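Local coordinates for protein pseudopilin EpsI (Vibrio vulnificus, PDB 2RET) that probably serves as a minor pseudopilin of the type II secretion system, which exports proteins such as proteases and toxins from the periplasm, at residues A[25-39]-A[52-66]. The protein carries 2 engineered substitutions. Residues are numbered along the deposited sequence; the frame is centred on the assembly and turned at random.
Sequences MAMVMLNPKNLKASN and KVAPVATTQPLLKAF
Phe66 reaches from strand 63-71 to the end of helix 8-30, and Val28 covers one face of its ring. Val28 CG1 sits almost over the ring centre, 3.6 Å from the centroid and 13° off the normal, a CH-pi contact. The two side chains pass each other in opposite directions. CG1 is anti to the backbone N of Val28 (chi1 174°), which leaves CG2 for strand 47-56. There the valines meet tip to tip, with Val28 CG2 3.7 Å from Val53 CG2. The selenomethionine Met29 comes to the ring edge. Its methyl CE lies 3.7 Å from Phe66 CZ, and its selenium stands at the edge in a Met-aromatic contact. Leu35, between the helix and strand 38-44, crosses Phe66 at about a right angle. Its CD2 approaches Phe66 CD1 to 3.3 Å, while CD1 touches Phe66 CB, Val53 CG1 and, more loosely, Pro55 CG.

This is the pseudopilin layout in the periplasmic part of EpsI: the end of a long N-terminal helix packed on an antiparallel sheet. Residues 31-37 bring the chain from the helix into strand 38-44, one of the two edge strands of the sheet within this chain. Ser38 and Val53 form an antiparallel hydrogen-bonded pair in the hairpin of strands 38-44 and 47-56. Ser38 N donates to Val53 O at 3.0 Å, and Val53 N returns a bond to Ser38 O at 2.8 Å. Ser38 OG leans on Val53, 3.4 Å from CB. Beside this pair, the Pro55 ring packs on the backbone of Lys36 and Ala37, with CD 3.5 Å from Ala37 N.

Farther out, Val86 of strand 80-87 also touches Phe66, and Phe66 shares backbone hydrogen bonding with Ser84. Gln78 NE2 of a neighbouring EpsJ chain hydrogen-bonds Met29 O.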
HETATM    1  N   MSE A  25     -11.871  18.574  12.691  1.00 14.44           N
HETATM    2  CA  MSE A  25     -11.279  17.230  12.574  0.50 15.40           C
HETATM    3  C   MSE A  25      -9.909  17.312  11.911  1.00 14.64           C
HETATM    4  O   MSE A  25      -8.972  16.679  12.353  1.00 13.39           O
HETATM    5  CB  MSE A  25     -12.155  16.255  11.758  0.50 16.56           C
HETATM    6  CG  MSE A  25     -11.364  15.018  11.226  0.50 20.80           C
HETATM    7 SE   MSE A  25     -12.387  13.684  10.227  0.50 33.44          SE
HETATM    8  CE  MSE A  25     -13.322  14.872   8.945  0.50 30.70           C
ATOM      9  N   ALA A  26      -9.829  18.094  10.832  1.00 13.68           N
ATOM     10  CA  ALA A  26      -8.596  18.309  10.092  1.00 13.07           C
ATOM     11  C   ALA A  26      -7.487  18.880  10.996  1.00 12.17           C
ATOM     12  O   ALA A  26      -6.372  18.386  11.005  1.00  8.96           O
ATOM     13  CB  ALA A  26      -8.862  19.209   8.889  1.00 12.61           C
HETATM   14  N   MSE A  27      -7.830  19.879  11.807  1.00 13.75           N
HETATM   15  CA  MSE A  27      -6.860  20.453  12.771  1.00 15.19           C
HETATM   16  C   MSE A  27      -6.349  19.444  13.792  1.00 14.00           C
HETATM   17  O   MSE A  27      -5.173  19.427  14.082  1.00 12.88           O
HETATM   18  CB  MSE A  27      -7.438  21.681  13.462  1.00 16.44           C
HETATM   19  CG  MSE A  27      -7.830  22.777  12.461  1.00 22.35           C
HETATM   20 SE   MSE A  27      -6.349  23.421  11.331  1.00 36.51          SE
HETATM   21  CE  MSE A  27      -5.833  21.946  10.169  1.00 32.84           C
ATOM     22  N   VAL A  28      -7.239  18.610  14.320  1.00 13.94           N
ATOM     23  CA  VAL A  28      -6.836  17.536  15.228  1.00 14.22           C
ATOM     24  C   VAL A  28      -5.893  16.580  14.505  1.00 14.52           C
ATOM     25  O   VAL A  28      -4.845  16.243  15.035  1.00 12.67           O
ATOM     26  CB  VAL A  28      -8.041  16.720  15.798  1.00 14.84           C
ATOM     27  CG1 VAL A  28      -7.513  15.511  16.637  1.00 14.75           C
ATOM     28  CG2 VAL A  28      -9.002  17.615  16.626  1.00 12.04           C
HETATM   29  N   MSE A  29      -6.267  16.176  13.292  1.00 15.59           N
HETATM   30  CA  MSE A  29      -5.451  15.254  12.465  1.00 17.16           C
HETATM   31  C   MSE A  29      -4.017  15.736  12.114  1.00 16.62           C
HETATM   32  O   MSE A  29      -3.122  14.918  12.031  1.00 16.58           O
HETATM   33  CB  MSE A  29      -6.186  14.903  11.169  1.00 18.25           C
HETATM   34  CG  MSE A  29      -7.321  13.933  11.335  1.00 21.99           C
HETATM   35 SE   MSE A  29      -6.816  12.305  12.297  1.00 32.92          SE
HETATM   36  CE  MSE A  29      -8.633  11.511  12.177  1.00 28.30           C
ATOM     37  N   LEU A  30      -3.804  17.038  11.943  1.00 16.75           N
ATOM     38  CA  LEU A  30      -2.445  17.603  11.806  1.00 17.83           C
ATOM     39  C   LEU A  30      -1.487  17.189  12.937  1.00 18.59           C
ATOM     40  O   LEU A  30      -0.289  17.010  12.693  1.00 18.41           O
ATOM     41  CB  LEU A  30      -2.453  19.136  11.734  1.00 17.92           C
ATOM     42  CG  LEU A  30      -2.577  19.856  10.391  1.00 18.43           C
ATOM     43  CD1 LEU A  30      -2.576  21.355  10.629  1.00 18.25           C
ATOM     44  CD2 LEU A  30      -1.454  19.498   9.487  1.00 17.25           C
ATOM     45  N   ASN A  31      -2.013  17.039  14.153  1.00 19.30           N
ATOM     46  CA  ASN A  31      -1.196  16.700  15.325  1.00 20.18           C
ATOM     47  C   ASN A  31      -1.998  15.856  16.311  1.00 20.36           C
ATOM     48  O   ASN A  31      -2.460  16.361  17.334  1.00 20.57           O
ATOM     49  CB  ASN A  31      -0.670  17.985  15.983  1.00 20.41           C
ATOM     50  CG  ASN A  31       0.719  17.804  16.622  1.00 22.03           C
ATOM     51  OD1 ASN A  31       1.091  16.715  17.078  1.00 22.66           O
ATOM     52  ND2 ASN A  31       1.493  18.883  16.639  1.00 23.87           N
ATOM     53  N   PRO A  32      -2.198  14.567  15.987  1.00 21.09           N
ATOM     54  CA  PRO A  32      -3.074  13.673  16.757  1.00 21.82           C
ATOM     55  C   PRO A  32      -2.377  12.906  17.896  1.00 22.63           C
ATOM     56  O   PRO A  32      -3.047  12.176  18.631  1.00 22.76           O
ATOM     57  CB  PRO A  32      -3.551  12.679  15.694  1.00 21.80           C
ATOM     58  CG  PRO A  32      -2.378  12.551  14.772  1.00 21.66           C
ATOM     59  CD  PRO A  32      -1.581  13.852  14.853  1.00 21.02           C
ATOM     60  N   LYS A  33      -1.049  13.043  18.019  1.00 23.20           N
ATOM     61  CA  LYS A  33      -0.330  12.554  19.200  1.00 23.71           C
ATOM     62  C   LYS A  33      -0.690  13.454  20.375  1.00 24.08           C
ATOM     63  O   LYS A  33      -0.715  13.006  21.519  1.00 24.72           O
ATOM     64  CB  LYS A  33       1.194  12.564  18.966  1.00 23.71           C
ATOM     65  CG  LYS A  33       2.000  11.771  19.971  1.00 23.46           C
ATOM     66  CD  LYS A  33       3.485  12.143  19.931  1.00 23.54           C
ATOM     67  CE  LYS A  33       4.151  11.832  21.265  1.00 23.88           C
ATOM     68  NZ  LYS A  33       5.611  12.129  21.293  1.00 25.01           N
ATOM     69  N   ASN A  34      -0.967  14.723  20.068  1.00 24.65           N
ATOM     70  CA  ASN A  34      -1.386  15.715  21.052  1.00 25.13           C
ATOM     71  C   ASN A  34      -2.919  15.827  21.153  1.00 25.41           C
ATOM     72  O   ASN A  34      -3.473  16.944  21.234  1.00 25.11           O
ATOM     73  CB  ASN A  34      -0.762  17.087  20.723  1.00 25.40           C
ATOM     74  CG  ASN A  34       0.546  17.331  21.466  1.00 25.48           C
ATOM     75  OD1 ASN A  34       1.517  16.583  21.316  1.00 26.54           O
ATOM     76  ND2 ASN A  34       0.572  18.388  22.279  1.00 25.41           N
ATOM     77  N   LEU A  35      -3.587  14.665  21.191  1.00 25.41           N
ATOM     78  CA  LEU A  35      -5.062  14.598  21.275  1.00 25.06           C
ATOM     79  C   LEU A  35      -5.501  14.896  22.715  1.00 24.43           C
ATOM     80  O   LEU A  35      -5.167  14.169  23.646  1.00 24.48           O
ATOM     81  CB  LEU A  35      -5.564  13.203  20.843  1.00 25.19           C
ATOM     82  CG  LEU A  35      -6.979  13.013  20.262  1.00 24.97           C
ATOM     83  CD1 LEU A  35      -7.875  14.242  20.443  1.00 24.57           C
ATOM     84  CD2 LEU A  35      -6.904  12.640  18.798  1.00 25.54           C
ATOM     85  N   LYS A  36      -6.247  15.976  22.891  1.00 23.86           N
ATOM     86  CA  LYS A  36      -6.702  16.398  24.211  1.00 23.22           C
ATOM     87  C   LYS A  36      -8.050  17.086  24.080  1.00 21.77           C
ATOM     88  O   LYS A  36      -8.451  17.469  22.976  1.00 21.50           O
ATOM     89  CB  LYS A  36      -5.667  17.329  24.867  1.00 23.59           C
ATOM     90  CG  LYS A  36      -5.380  18.620  24.082  1.00 24.77           C
ATOM     91  CD  LYS A  36      -4.057  19.293  24.528  1.00 26.29           C
ATOM     92  CE  LYS A  36      -4.153  20.822  24.514  1.00 26.78           C
ATOM     93  NZ  LYS A  36      -5.164  21.328  23.503  1.00 27.47           N
ATOM     94  N   ALA A  37      -8.757  17.199  25.200  1.00 20.52           N
ATOM     95  CA  ALA A  37      -9.985  17.990  25.265  1.00 19.63           C
ATOM     96  C   ALA A  37      -9.629  19.436  24.926  1.00 18.89           C
ATOM     97  O   ALA A  37      -8.684  20.013  25.496  1.00 17.52           O
ATOM     98  CB  ALA A  37     -10.642  17.899  26.654  1.00 19.26           C
ATOM     99  N   SER A  38     -10.347  19.982  23.947  1.00 18.25           N
ATOM    100  CA  SER A  38     -10.206  21.384  23.568  1.00 18.07           C
ATOM    101  C   SER A  38     -11.524  21.939  23.041  1.00 17.32           C
ATOM    102  O   SER A  38     -12.466  21.191  22.779  1.00 16.38           O
ATOM    103  CB  SER A  38      -9.115  21.546  22.519  1.00 18.04           C
ATOM    104  OG  SER A  38      -9.360  20.675  21.434  1.00 19.57           O
ATOM    105  N   ASN A  39     -11.573  23.257  22.908  1.00 17.13           N
ATOM    106  CA  ASN A  39     -12.758  23.950  22.422  1.00 17.67           C
ATOM    107  C   ASN A  39     -12.462  25.337  21.863  1.00 17.71           C
ATOM    108  O   ASN A  39     -11.444  25.980  22.183  1.00 17.18           O
ATOM    109  CB  ASN A  39     -13.806  24.067  23.522  1.00 17.87           C
ATOM    110  CG  ASN A  39     -13.395  25.053  24.619  1.00 19.08           C
ATOM    111  OD1 ASN A  39     -13.748  26.226  24.554  1.00 21.22           O
ATOM    112  ND2 ASN A  39     -12.626  24.587  25.603  1.00 16.93           N
ATOM    113  N   LYS A  52     -16.078  21.596  20.000  1.00 19.55           N
ATOM    114  CA  LYS A  52     -15.429  20.911  21.090  1.00 20.71           C
ATOM    115  C   LYS A  52     -14.831  19.632  20.527  1.00 20.32           C
ATOM    116  O   LYS A  52     -15.508  18.886  19.817  1.00 20.18           O
ATOM    117  CB  LYS A  52     -16.449  20.531  22.165  1.00 21.74           C
ATOM    118  CG  LYS A  52     -16.622  21.524  23.235  1.00 25.14           C
ATOM    119  CD  LYS A  52     -17.799  21.178  24.147  1.00 28.70           C
ATOM    120  CE  LYS A  52     -18.453  22.477  24.666  1.00 31.58           C
ATOM    121  NZ  LYS A  52     -19.715  22.209  25.423  1.00 33.09           N
ATOM    122  N   VAL A  53     -13.565  19.398  20.860  1.00 20.60           N
ATOM    123  CA  VAL A  53     -12.882  18.119  20.648  1.00 20.27           C
ATOM    124  C   VAL A  53     -12.783  17.374  21.987  1.00 19.89           C
ATOM    125  O   VAL A  53     -12.332  17.931  22.974  1.00 20.60           O
ATOM    126  CB  VAL A  53     -11.482  18.381  20.076  1.00 20.31           C
ATOM    127  CG1 VAL A  53     -10.697  17.084  19.897  1.00 18.25           C
ATOM    128  CG2 VAL A  53     -11.620  19.159  18.762  1.00 20.61           C
ATOM    129  N   ALA A  54     -13.231  16.121  22.003  1.00 19.78           N
ATOM    130  CA  ALA A  54     -13.219  15.252  23.181  1.00 19.10           C
ATOM    131  C   ALA A  54     -12.644  13.857  22.851  1.00 18.88           C
ATOM    132  O   ALA A  54     -13.282  13.112  22.112  1.00 18.53           O
ATOM    133  CB  ALA A  54     -14.648  15.076  23.709  1.00 19.02           C
ATOM    134  N   PRO A  55     -11.480  13.484  23.434  1.00 19.01           N
ATOM    135  CA  PRO A  55     -10.978  12.097  23.365  1.00 19.21           C
ATOM    136  C   PRO A  55     -11.972  11.091  23.905  1.00 19.25           C
ATOM    137  O   PRO A  55     -12.737  11.392  24.805  1.00 19.03           O
ATOM    138  CB  PRO A  55      -9.713  12.123  24.230  1.00 19.11           C
ATOM    139  CG  PRO A  55      -9.296  13.557  24.226  1.00 19.54           C
ATOM    140  CD  PRO A  55     -10.541  14.353  24.170  1.00 19.14           C
ATOM    141  N   VAL A  56     -11.974   9.920  23.295  1.00 19.69           N
ATOM    142  CA  VAL A  56     -12.929   8.879  23.580  1.00 19.98           C
ATOM    143  C   VAL A  56     -12.144   7.702  24.076  1.00 20.75           C
ATOM    144  O   VAL A  56     -11.215   7.254  23.388  1.00 20.59           O
ATOM    145  CB  VAL A  56     -13.683   8.438  22.305  1.00 19.73           C
ATOM    146  CG1 VAL A  56     -14.547   7.242  22.592  1.00 18.76           C
ATOM    147  CG2 VAL A  56     -14.516   9.578  21.752  1.00 18.71           C
ATOM    148  N   ALA A  57     -12.526   7.206  25.258  1.00 21.84           N
ATOM    149  CA  ALA A  57     -11.930   6.001  25.833  1.00 22.78           C
ATOM    150  C   ALA A  57     -12.137   4.811  24.904  1.00 23.23           C
ATOM    151  O   ALA A  57     -13.222   4.634  24.328  1.00 23.36           O
ATOM    152  CB  ALA A  57     -12.521   5.706  27.232  1.00 22.88           C
ATOM    153  N   THR A  58     -11.086   4.017  24.747  1.00 23.88           N
ATOM    154  CA  THR A  58     -11.132   2.847  23.884  1.00 24.57           C
ATOM    155  C   THR A  58     -10.759   1.584  24.697  1.00 24.76           C
ATOM    156  O   THR A  58     -10.146   1.668  25.769  1.00 24.75           O
ATOM    157  CB  THR A  58     -10.230   3.030  22.626  1.00 24.58           C
ATOM    158  OG1 THR A  58      -8.862   2.765  22.960  1.00 26.32           O
ATOM    159  CG2 THR A  58     -10.340   4.438  22.060  1.00 23.89           C
ATOM    160  N   THR A  59     -11.169   0.427  24.192  1.00 25.07           N
ATOM    161  CA  THR A  59     -10.899  -0.860  24.840  1.00 25.40           C
ATOM    162  C   THR A  59      -9.879  -1.652  24.018  1.00 25.53           C
ATOM    163  O   THR A  59      -9.948  -2.879  23.929  1.00 25.87           O
ATOM    164  CB  THR A  59     -12.204  -1.676  25.015  1.00 25.38           C
ATOM    165  OG1 THR A  59     -13.199  -0.847  25.627  1.00 25.41           O
ATOM    166  CG2 THR A  59     -11.982  -2.945  25.883  1.00 25.79           C
ATOM    167  N   GLN A  60      -8.933  -0.932  23.424  1.00 25.70           N
ATOM    168  CA  GLN A  60      -7.875  -1.532  22.635  1.00 25.82           C
ATOM    169  C   GLN A  60      -6.703  -0.560  22.547  1.00 25.69           C
ATOM    170  O   GLN A  60      -6.879   0.646  22.775  1.00 25.19           O
ATOM    171  CB  GLN A  60      -8.374  -1.832  21.233  1.00 26.14           C
ATOM    172  CG  GLN A  60      -8.489  -0.582  20.357  1.00 27.50           C
ATOM    173  CD  GLN A  60      -8.677  -0.902  18.906  1.00 29.60           C
ATOM    174  OE1 GLN A  60      -9.454  -0.247  18.230  1.00 32.36           O
ATOM    175  NE2 GLN A  60      -7.976  -1.922  18.413  1.00 30.92           N
ATOM    176  N   PRO A  61      -5.508  -1.073  22.193  1.00 25.69           N
ATOM    177  CA  PRO A  61      -4.327  -0.225  22.159  1.00 25.74           C
ATOM    178  C   PRO A  61      -4.000   0.322  20.771  1.00 25.65           C
ATOM    179  O   PRO A  61      -3.050   1.101  20.637  1.00 25.56           O
ATOM    180  CB  PRO A  61      -3.219  -1.185  22.608  1.00 25.57           C
ATOM    181  CG  PRO A  61      -3.635  -2.507  22.022  1.00 25.63           C
ATOM    182  CD  PRO A  61      -5.156  -2.458  21.820  1.00 25.62           C
ATOM    183  N   LEU A  62      -4.760  -0.082  19.752  1.00 25.43           N
ATOM    184  CA  LEU A  62      -4.376   0.212  18.370  1.00 25.13           C
ATOM    185  C   LEU A  62      -4.882   1.597  17.896  1.00 24.86           C
ATOM    186  O   LEU A  62      -4.150   2.359  17.260  1.00 24.38           O
ATOM    187  CB  LEU A  62      -4.827  -0.914  17.424  1.00 24.80           C
ATOM    188  CG  LEU A  62      -4.438  -2.362  17.751  1.00 24.04           C
ATOM    189  CD1 LEU A  62      -4.856  -3.279  16.627  1.00 22.63           C
ATOM    190  CD2 LEU A  62      -2.943  -2.519  18.039  1.00 22.98           C
ATOM    191  N   LEU A  63      -6.124   1.930  18.215  1.00 24.86           N
ATOM    192  CA  LEU A  63      -6.699   3.171  17.731  1.00 24.23           C
ATOM    193  C   LEU A  63      -7.110   4.091  18.857  1.00 24.98           C
ATOM    194  O   LEU A  63      -7.695   3.649  19.839  1.00 25.30           O
ATOM    195  CB  LEU A  63      -7.908   2.885  16.858  1.00 23.59           C
ATOM    196  CG  LEU A  63      -7.703   1.975  15.652  1.00 22.84           C
ATOM    197  CD1 LEU A  63      -9.040   1.790  14.956  1.00 20.53           C
ATOM    198  CD2 LEU A  63      -6.621   2.481  14.697  1.00 20.72           C
ATOM    199  N   LYS A  64      -6.817   5.382  18.688  1.00 25.47           N
ATOM    200  CA  LYS A  64      -7.370   6.438  19.534  1.00 25.67           C
ATOM    201  C   LYS A  64      -8.577   7.046  18.820  1.00 25.19           C
ATOM    202  O   LYS A  64      -8.664   7.020  17.591  1.00 26.19           O
ATOM    203  CB  LYS A  64      -6.307   7.507  19.840  1.00 25.92           C
ATOM    204  CG  LYS A  64      -5.070   6.934  20.489  1.00 27.53           C
ATOM    205  CD  LYS A  64      -4.080   7.999  20.931  1.00 31.48           C
ATOM    206  CE  LYS A  64      -3.256   8.565  19.777  1.00 33.04           C
ATOM    207  NZ  LYS A  64      -2.009   9.184  20.298  1.00 33.96           N
ATOM    208  N   ALA A  65      -9.533   7.535  19.594  1.00 23.60           N
ATOM    209  CA  ALA A  65     -10.747   8.100  19.040  1.00 22.78           C
ATOM    210  C   ALA A  65     -10.954   9.485  19.643  1.00 21.63           C
ATOM    211  O   ALA A  65     -10.512   9.762  20.737  1.00 20.38           O
ATOM    212  CB  ALA A  65     -11.948   7.199  19.328  1.00 22.04           C
ATOM    213  N   PHE A  66     -11.606  10.351  18.890  1.00 21.76           N
ATOM    214  CA  PHE A  66     -12.050  11.632  19.406  1.00 21.91           C
ATOM    215  C   PHE A  66     -13.356  11.962  18.741  1.00 22.15           C
ATOM    216  O   PHE A  66     -13.689  11.445  17.643  1.00 20.67           O
ATOM    217  CB  PHE A  66     -11.024  12.755  19.183  1.00 22.17           C
ATOM    218  CG  PHE A  66     -10.643  12.968  17.743  1.00 23.75           C
ATOM    219  CD1 PHE A  66      -9.695  12.138  17.131  1.00 26.14           C
ATOM    220  CD2 PHE A  66     -11.205  14.005  16.998  1.00 24.26           C
ATOM    221  CE1 PHE A  66      -9.339  12.322  15.807  1.00 25.68           C
ATOM    222  CE2 PHE A  66     -10.849  14.208  15.660  1.00 25.40           C
ATOM    223  CZ  PHE A  66      -9.908  13.355  15.071  1.00 26.70           C
TER